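PDB 4Y25: poly-beta-1,6-N-acetyl-D-glucosamine export protein from Escherichia coli, which exports the biofilm adhesin poly-beta-1,6-N-acetyl-D-glucosamine, in a form that appears partly N-deacetylated, across the bacterial outer membrane. Local coordinates for residues A[206-220]-A[231-244]. Numbering follows the deposited sequence.
Sequences PIKTFDIVPAFEASH and EQIFSAGVGASWQK
Trp242 brings the six-membered part of its indole obliquely against the backbone of Lys208, CZ3 lying 3.3 Å from Lys208 O, while the aliphatic CG of that lysine meets the indole edge in its plane. CG of Trp242 stands anti to the backbone N (chi1 176°), which carries the ring over the neighbouring strand. Further along this face, Phe216 and Phe234 meet at a slant, CZ of the first 3.6 Å from CE2 of the second, with ring planes 71° apart. Phe216 CE1 also rests 3.7 Å from Ala236 CB, a methyl small enough to leave room for the ring. Phe210, Ile212 and Val238 add to this apolar outer surface, well suited to lipid. At one end the face turns polar: Gln232 and His220 run side by side, joined by a weak hydrogen bond from NE2 to ND1, and the amide oxygen of Gln232 is held by Tyr256.

The other face, which points to the barrel interior, is largely polar. Ser241 OG donates to Asp211 OD1 (2.6 Å), meeting it from above the carboxylate plane, and Asp211 OD2 forms a salt bridge with Arg277, so both carboxylate oxygens of this buried acid have partners. Gln243, also buried, reaches Asp280 through NE2.

Paired backbone hydrogen bonds join the strands on both sides of Pro214, which has no N-H to give; its ring lies beside Val238 O, and only a weak bond, Val238 N to Pro214 O, spans the break. Gly237 and Gly239, without side chains, let the backbones come close here, CA to CA 4.0 Å for both Ala215-Gly237 and Val213-Gly239. Strands 208-225 and 228-243 thus form an antiparallel hairpin, mostly apolar outside and mostly polar within, of the exporter's C-terminal 16-stranded outer-membrane beta-barrel domain.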
loop_
_atom_site.group_PDB
_atom_site.type_symbol
_atom_site.label_atom_id
_atom_site.label_comp_id
_atom_site.label_asym_id
_atom_site.label_seq_id
_atom_site.Cartn_x
_atom_site.Cartn_y
_atom_site.Cartn_z
ATOM N N PRO A 206 -4.184 18.916 2.364
ATOM C CA PRO A 206 -3.389 19.868 1.582
ATOM C C PRO A 206 -4.037 20.171 0.234
ATOM O O PRO A 206 -4.490 19.255 -0.452
ATOM C CB PRO A 206 -2.052 19.144 1.404
ATOM C CG PRO A 206 -2.397 17.697 1.504
ATOM C CD PRO A 206 -3.492 17.625 2.525
ATOM N N ILE A 207 -4.075 21.447 -0.131
ATOM C CA ILE A 207 -4.793 21.891 -1.320
ATOM C C ILE A 207 -4.123 21.437 -2.613
ATOM O O ILE A 207 -4.789 20.959 -3.532
ATOM C CB ILE A 207 -4.926 23.421 -1.341
ATOM C CG1 ILE A 207 -5.839 23.881 -0.205
ATOM C CG2 ILE A 207 -5.480 23.895 -2.672
ATOM C CD1 ILE A 207 -5.497 25.256 0.323
ATOM N N LYS A 208 -2.805 21.590 -2.684
ATOM C CA LYS A 208 -2.061 21.184 -3.871
ATOM C C LYS A 208 -0.617 20.842 -3.516
ATOM O O LYS A 208 0.194 21.726 -3.242
ATOM C CB LYS A 208 -2.108 22.283 -4.935
ATOM C CG LYS A 208 -1.599 21.850 -6.300
ATOM C CD LYS A 208 -1.989 22.848 -7.381
ATOM C CE LYS A 208 -3.499 22.918 -7.549
ATOM N NZ LYS A 208 -3.901 23.841 -8.646
ATOM N N THR A 209 -0.310 19.549 -3.521
ATOM C CA THR A 209 1.015 19.066 -3.154
ATOM C C THR A 209 1.670 18.342 -4.326
ATOM O O THR A 209 1.004 17.634 -5.082
ATOM C CB THR A 209 0.946 18.118 -1.941
ATOM O OG1 THR A 209 0.156 18.721 -0.909
ATOM C CG2 THR A 209 2.339 17.823 -1.399
ATOM N N PHE A 210 2.976 18.529 -4.481
ATOM C CA PHE A 210 3.724 17.840 -5.524
ATOM C C PHE A 210 5.108 17.456 -5.016
ATOM O O PHE A 210 5.832 18.289 -4.469
ATOM C CB PHE A 210 3.830 18.713 -6.775
ATOM C CG PHE A 210 4.590 18.072 -7.897
ATOM C CD1 PHE A 210 4.033 17.033 -8.622
ATOM C CD2 PHE A 210 5.858 18.512 -8.232
ATOM C CE1 PHE A 210 4.729 16.441 -9.657
ATOM C CE2 PHE A 210 6.559 17.925 -9.267
ATOM C CZ PHE A 210 5.994 16.889 -9.980
ATOM N N ASP A 211 5.463 16.186 -5.186
ATOM C CA ASP A 211 6.736 15.677 -4.687
ATOM C C ASP A 211 7.561 15.013 -5.782
ATOM O O ASP A 211 7.032 14.306 -6.637
ATOM C CB ASP A 211 6.512 14.674 -3.550
ATOM C CG ASP A 211 5.581 15.198 -2.475
ATOM O OD1 ASP A 211 5.535 16.426 -2.263
ATOM O OD2 ASP A 211 4.894 14.376 -1.833
ATOM N N ILE A 212 8.866 15.250 -5.744
ATOM C CA ILE A 212 9.804 14.518 -6.580
ATOM C C ILE A 212 10.817 13.833 -5.675
ATOM O O ILE A 212 11.642 14.495 -5.051
ATOM C CB ILE A 212 10.534 15.435 -7.574
ATOM C CG1 ILE A 212 9.532 16.160 -8.473
ATOM C CG2 ILE A 212 11.518 14.633 -8.407
ATOM C CD1 ILE A 212 10.172 17.125 -9.453
ATOM N N VAL A 213 10.743 12.509 -5.588
ATOM C CA VAL A 213 11.655 11.764 -4.728
ATOM C C VAL A 213 12.388 10.665 -5.488
ATOM O O VAL A 213 11.836 9.588 -5.709
ATOM C CB VAL A 213 10.921 11.120 -3.533
ATOM C CG1 VAL A 213 11.922 10.443 -2.608
ATOM C CG2 VAL A 213 10.110 12.158 -2.772
ATOM N N PRO A 214 13.634 10.939 -5.903
ATOM C CA PRO A 214 14.475 9.881 -6.464
ATOM C C PRO A 214 14.995 8.977 -5.355
ATOM O O PRO A 214 15.500 9.469 -4.345
ATOM C CB PRO A 214 15.611 10.651 -7.142
ATOM C CG PRO A 214 15.693 11.926 -6.390
ATOM C CD PRO A 214 14.286 12.257 -5.968
ATOM N N ALA A 215 14.857 7.670 -5.536
ATOM C CA ALA A 215 15.236 6.724 -4.499
ATOM C C ALA A 215 15.796 5.449 -5.100
ATOM O O ALA A 215 15.507 5.117 -6.250
ATOM C CB ALA A 215 14.044 6.410 -3.616
ATOM N N PHE A 216 16.602 4.737 -4.320
ATOM C CA PHE A 216 17.091 3.436 -4.752
ATOM C C PHE A 216 16.757 2.377 -3.713
ATOM O O PHE A 216 16.487 2.687 -2.553
ATOM C CB PHE A 216 18.602 3.468 -5.017
ATOM C CG PHE A 216 19.448 3.262 -3.790
ATOM C CD1 PHE A 216 19.694 4.307 -2.915
ATOM C CD2 PHE A 216 20.011 2.023 -3.520
ATOM C CE1 PHE A 216 20.477 4.119 -1.789
ATOM C CE2 PHE A 216 20.794 1.827 -2.397
ATOM C CZ PHE A 216 21.027 2.875 -1.530
ATOM N N GLU A 217 16.762 1.125 -4.149
ATOM C CA GLU A 217 16.559 0.003 -3.250
ATOM C C GLU A 217 17.590 -1.065 -3.568
ATOM O O GLU A 217 17.898 -1.309 -4.736
ATOM C CB GLU A 217 15.140 -0.555 -3.379
ATOM C CG GLU A 217 14.798 -1.620 -2.352
ATOM C CD GLU A 217 13.381 -2.139 -2.499
ATOM O OE1 GLU A 217 12.531 -1.797 -1.651
ATOM O OE2 GLU A 217 13.119 -2.893 -3.461
ATOM N N ALA A 218 18.135 -1.686 -2.528
ATOM C CA ALA A 218 19.140 -2.724 -2.710
ATOM C C ALA A 218 18.773 -3.980 -1.932
ATOM O O ALA A 218 18.668 -3.953 -0.708
ATOM C CB ALA A 218 20.510 -2.215 -2.285
ATOM N N SER A 219 18.567 -5.076 -2.654
ATOM C CA SER A 219 18.282 -6.362 -2.029
ATOM C C SER A 219 19.548 -7.200 -1.939
ATOM O O SER A 219 20.099 -7.613 -2.958
ATOM C CB SER A 219 17.207 -7.123 -2.809
ATOM O OG SER A 219 15.983 -6.411 -2.824
ATOM N N HIS A 220 20.015 -7.443 -0.719
ATOM C CA HIS A 220 21.186 -8.285 -0.520
ATOM C C HIS A 220 20.779 -9.650 0.019
ATOM O O HIS A 220 19.903 -9.753 0.877
ATOM C CB HIS A 220 22.182 -7.621 0.428
ATOM C CG HIS A 220 23.460 -8.385 0.581
ATOM N ND1 HIS A 220 23.904 -8.858 1.797
ATOM C CD2 HIS A 220 24.384 -8.768 -0.331
ATOM C CE1 HIS A 220 25.050 -9.493 1.628
ATOM N NE2 HIS A 220 25.363 -9.452 0.346
ATOM N N GLU A 231 16.840 -12.682 2.764
ATOM C CA GLU A 231 17.464 -11.472 2.233
ATOM C C GLU A 231 17.222 -10.245 3.112
ATOM O O GLU A 231 16.266 -10.200 3.883
ATOM C CB GLU A 231 16.961 -11.189 0.816
ATOM C CG GLU A 231 15.488 -10.823 0.740
ATOM C CD GLU A 231 15.099 -10.217 -0.598
ATOM O OE1 GLU A 231 16.005 -9.935 -1.412
ATOM O OE2 GLU A 231 13.888 -10.022 -0.836
ATOM N N GLN A 232 18.098 -9.253 2.991
ATOM C CA GLN A 232 17.889 -7.974 3.658
ATOM C C GLN A 232 17.657 -6.872 2.632
ATOM O O GLN A 232 18.257 -6.865 1.555
ATOM C CB GLN A 232 19.073 -7.613 4.555
ATOM C CG GLN A 232 20.374 -7.400 3.814
ATOM C CD GLN A 232 21.497 -6.984 4.734
ATOM O OE1 GLN A 232 21.299 -6.821 5.939
ATOM N NE2 GLN A 232 22.689 -6.810 4.173
ATOM N N ILE A 233 16.782 -5.937 2.977
ATOM C CA ILE A 233 16.413 -4.871 2.065
ATOM C C ILE A 233 16.809 -3.513 2.622
ATOM O O ILE A 233 16.361 -3.121 3.697
ATOM C CB ILE A 233 14.902 -4.879 1.788
ATOM C CG1 ILE A 233 14.449 -6.280 1.369
ATOM C CG2 ILE A 233 14.556 -3.843 0.732
ATOM C CD1 ILE A 233 12.971 -6.531 1.573
ATOM N N PHE A 234 17.657 -2.799 1.892
ATOM C CA PHE A 234 17.980 -1.426 2.249
ATOM C C PHE A 234 17.486 -0.475 1.170
ATOM O O PHE A 234 17.737 -0.688 -0.016
ATOM C CB PHE A 234 19.483 -1.245 2.461
ATOM C CG PHE A 234 19.884 0.180 2.698
ATOM C CD1 PHE A 234 19.445 0.856 3.825
ATOM C CD2 PHE A 234 20.691 0.849 1.791
ATOM C CE1 PHE A 234 19.808 2.174 4.047
ATOM C CE2 PHE A 234 21.057 2.166 2.008
ATOM C CZ PHE A 234 20.614 2.829 3.138
ATOM N N SER A 235 16.775 0.570 1.586
ATOM C CA SER A 235 16.263 1.560 0.647
ATOM C C SER A 235 16.469 2.968 1.191
ATOM O O SER A 235 16.366 3.198 2.398
ATOM C CB SER A 235 14.779 1.322 0.357
ATOM O OG SER A 235 14.001 1.465 1.533
ATOM N N ALA A 236 16.762 3.905 0.295
ATOM C CA ALA A 236 17.014 5.287 0.684
ATOM C C ALA A 236 16.561 6.256 -0.402
ATOM O O ALA A 236 16.686 5.974 -1.597
ATOM C CB ALA A 236 18.487 5.490 0.992
ATOM N N GLY A 237 16.037 7.401 0.021
ATOM C CA GLY A 237 15.550 8.399 -0.910
ATOM C C GLY A 237 15.723 9.813 -0.396
ATOM O O GLY A 237 15.508 10.091 0.785
ATOM N N VAL A 238 16.134 10.705 -1.293
ATOM C CA VAL A 238 16.229 12.128 -0.991
ATOM C C VAL A 238 15.532 12.914 -2.090
ATOM O O VAL A 238 15.881 12.791 -3.263
ATOM C CB VAL A 238 17.690 12.602 -0.870
ATOM C CG1 VAL A 238 17.734 14.094 -0.580
ATOM C CG2 VAL A 238 18.424 11.824 0.213
ATOM N N GLY A 239 14.541 13.717 -1.713
ATOM C CA GLY A 239 13.771 14.470 -2.686
ATOM C C GLY A 239 13.241 15.786 -2.154
ATOM O O GLY A 239 13.637 16.241 -1.082
ATOM N N ALA A 240 12.340 16.402 -2.913
ATOM C CA ALA A 240 11.746 17.675 -2.520
ATOM C C ALA A 240 10.223 17.608 -2.554
ATOM O O ALA A 240 9.638 16.927 -3.399
ATOM C CB ALA A 240 12.248 18.798 -3.426
ATOM N N SER A 241 9.587 18.320 -1.628
ATOM C CA SER A 241 8.132 18.386 -1.572
ATOM C C SER A 241 7.636 19.819 -1.665
ATOM O O SER A 241 8.042 20.678 -0.882
ATOM C CB SER A 241 7.610 17.756 -0.283
ATOM O OG SER A 241 6.205 17.909 -0.180
ATOM N N TRP A 242 6.745 20.072 -2.617
ATOM C CA TRP A 242 6.152 21.393 -2.758
ATOM C C TRP A 242 4.694 21.401 -2.315
ATOM O O TRP A 242 3.931 20.484 -2.622
ATOM C CB TRP A 242 6.259 21.886 -4.201
ATOM C CG TRP A 242 5.576 23.203 -4.431
ATOM C CD1 TRP A 242 6.108 24.447 -4.248
ATOM C CD2 TRP A 242 4.232 23.406 -4.887
ATOM N NE1 TRP A 242 5.180 25.410 -4.562
ATOM C CE2 TRP A 242 4.021 24.798 -4.956
ATOM C CE3 TRP A 242 3.189 22.547 -5.243
ATOM C CZ2 TRP A 242 2.810 25.348 -5.369
ATOM C CZ3 TRP A 242 1.987 23.096 -5.652
ATOM C CH2 TRP A 242 1.809 24.482 -5.714
ATOM N N GLN A 243 4.322 22.445 -1.585
ATOM C CA GLN A 243 2.945 22.649 -1.158
ATOM C C GLN A 243 2.587 24.127 -1.296
ATOM O O GLN A 243 3.276 24.995 -0.756
ATOM C CB GLN A 243 2.750 22.175 0.284
ATOM C CG GLN A 243 1.316 22.267 0.786
ATOM C CD GLN A 243 1.189 21.899 2.254
ATOM O OE1 GLN A 243 2.160 21.481 2.888
ATOM N NE2 GLN A 243 -0.011 22.057 2.802
ATOM N N LYS A 244 1.514 24.405 -2.029
ATOM C CA LYS A 244 1.082 25.773 -2.288
ATOM C C LYS A 244 0.727 26.466 -0.975
ATOM O O LYS A 244 0.175 25.835 -0.072
ATOM C CB LYS A 244 -0.092 25.767 -3.276
ATOM C CG LYS A 244 -0.919 27.035 -3.390
ATOM C CD LYS A 244 -1.737 26.969 -4.683
ATOM C CE LYS A 244 -3.064 27.708 -4.599
ATOM N NZ LYS A 244 -3.157 28.579 -3.407
#